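Local structure of Phenylalanine/tyrosine ammonia-lyase (1Y2M) at residues F542-Q547 / S635-V640. The protein catalyses the non-oxidative deamination of L-phenylalanine and L-tyrosine, yielding trans-cinnamate and p-coumarate together with ammonium. Numbering follows the deposited sequence.
Sequences FEFKKQ and SLTRQV
Phe544 and Leu636 meet where helices 506-560 and 619-646 pack against each other in the helical bundle, and the pair illustrates how such an interface can hold without a hydrogen bond across it. The two short segments run in broadly opposed directions, their axes at 134° and 9.7 Å apart at closest approach. Van der Waals contacts carry the interface. The Phe544 ring, carried across by a CG anti to the backbone N (chi1 176°), brings CE1 obliquely to within 3.7 Å of Leu636 CG. Trp597 of helix 593-611 also meets the Phe544 ring. Leu636 CD2 packs on Gln547 CB, and Leu636 CD1 lies against the Gln547 amide, 3.6 Å from Gln547 CD, while Val640 CG1 lies against Glu543 CB. With an alanine in place of Leu636, CG and both methyls go, which would probably open a gap between the Phe544 ring and the Gln547 side chain. Polar groups find partners within their own helix or beyond both segments: Glu543 OE2 accepts Lys546 NZ at 3.1 Å on its syn side, tilted out of the carboxylate plane, in a salt bridge, and is also hydrogen-bonded with Tyr657 OH. The Gln547 and Gln639 amides merely approach, their planes 44° apart. Thr637 OG1, hydrogen-bonded to Ala633 O, sits 3.3 Å from Phe544 CE1.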
# COMPACT_ATOMS: atom_id res chain seq x y z
N PHE B 542 13.82 24.16 37.03
CA PHE B 542 13.33 24.03 38.40
C PHE B 542 14.31 24.53 39.45
O PHE B 542 13.92 25.23 40.39
CB PHE B 542 12.96 22.59 38.70
CG PHE B 542 11.62 22.16 38.14
CD1 PHE B 542 10.93 22.91 37.20
CD2 PHE B 542 11.05 20.98 38.59
CE1 PHE B 542 9.69 22.48 36.68
CE2 PHE B 542 9.82 20.55 38.10
CZ PHE B 542 9.15 21.30 37.15
N GLU B 543 15.60 24.19 39.28
CA GLU B 543 16.63 24.69 40.22
C GLU B 543 16.73 26.20 40.19
O GLU B 543 16.83 26.85 41.25
CB GLU B 543 18.01 24.10 39.94
CG GLU B 543 18.07 22.63 40.18
CD GLU B 543 17.85 22.27 41.62
OE1 GLU B 543 18.59 22.80 42.47
OE2 GLU B 543 16.92 21.51 41.92
N PHE B 544 16.66 26.76 38.98
CA PHE B 544 16.67 28.22 38.79
C PHE B 544 15.48 28.88 39.52
O PHE B 544 15.65 29.84 40.26
CB PHE B 544 16.59 28.53 37.30
CG PHE B 544 16.49 30.00 37.02
CD1 PHE B 544 17.60 30.78 36.94
CD2 PHE B 544 15.25 30.58 36.79
CE1 PHE B 544 17.48 32.15 36.68
CE2 PHE B 544 15.14 31.95 36.56
CZ PHE B 544 16.27 32.71 36.50
N LYS B 545 14.28 28.37 39.27
CA LYS B 545 13.07 28.92 39.87
C LYS B 545 13.13 28.90 41.42
O LYS B 545 12.63 29.82 42.08
CB LYS B 545 11.84 28.17 39.37
CG LYS B 545 11.48 28.50 37.95
CD LYS B 545 10.31 27.67 37.45
CE LYS B 545 9.92 28.11 36.02
NZ LYS B 545 8.67 27.43 35.54
N LYS B 546 13.76 27.88 42.01
CA LYS B 546 13.88 27.85 43.48
C LYS B 546 14.57 29.08 43.98
O LYS B 546 14.24 29.61 45.05
CB LYS B 546 14.74 26.68 43.96
CG LYS B 546 14.10 25.34 43.99
CD LYS B 546 15.16 24.32 44.43
CE LYS B 546 14.56 22.93 44.60
NZ LYS B 546 15.64 21.87 44.69
N GLN B 547 15.60 29.49 43.24
CA GLN B 547 16.38 30.65 43.66
C GLN B 547 15.82 31.96 43.15
O GLN B 547 15.92 32.99 43.80
CB GLN B 547 17.79 30.51 43.15
CG GLN B 547 18.58 29.55 44.00
CD GLN B 547 20.03 29.82 43.84
OE1 GLN B 547 20.59 30.84 44.32
NE2 GLN B 547 20.67 28.92 43.13
N SER B 635 22.91 36.16 35.63
CA SER B 635 23.91 35.55 36.51
C SER B 635 23.43 34.30 37.14
O SER B 635 24.16 33.32 37.20
CB SER B 635 24.34 36.50 37.63
OG SER B 635 24.72 37.73 37.06
N LEU B 636 22.21 34.30 37.66
CA LEU B 636 21.71 33.10 38.30
C LEU B 636 21.63 31.91 37.31
O LEU B 636 21.97 30.78 37.63
CB LEU B 636 20.36 33.37 38.92
CG LEU B 636 19.65 32.24 39.68
CD1 LEU B 636 20.55 31.63 40.77
CD2 LEU B 636 18.39 32.79 40.32
N THR B 637 21.17 32.18 36.09
CA THR B 637 21.10 31.14 35.07
C THR B 637 22.49 30.54 34.85
O THR B 637 22.64 29.32 34.81
CB THR B 637 20.56 31.72 33.75
OG1 THR B 637 19.24 32.18 33.94
CG2 THR B 637 20.56 30.67 32.67
N ARG B 638 23.49 31.40 34.70
CA ARG B 638 24.83 30.90 34.43
C ARG B 638 25.30 30.03 35.60
O ARG B 638 25.92 28.97 35.40
CB ARG B 638 25.78 32.06 34.16
CG ARG B 638 25.48 32.75 32.86
CD ARG B 638 26.58 33.69 32.42
NE ARG B 638 26.28 34.40 31.17
CZ ARG B 638 26.27 35.72 31.03
NH1 ARG B 638 26.58 36.52 32.04
NH2 ARG B 638 26.00 36.23 29.83
N GLN B 639 24.98 30.45 36.83
CA GLN B 639 25.46 29.71 38.01
C GLN B 639 24.77 28.36 38.16
O GLN B 639 25.43 27.34 38.41
CB GLN B 639 25.46 30.54 39.29
CG GLN B 639 24.20 30.88 39.99
CD GLN B 639 24.47 31.82 41.25
OE1 GLN B 639 25.29 32.74 41.19
NE2 GLN B 639 23.76 31.56 42.34
N VAL B 640 23.48 28.32 37.88
CA VAL B 640 22.74 27.07 37.94
C VAL B 640 23.21 26.08 36.85
O VAL B 640 23.38 24.88 37.10
CB VAL B 640 21.23 27.31 37.81
CG1 VAL B 640 20.47 26.03 37.72
CG2 VAL B 640 20.75 28.14 39.02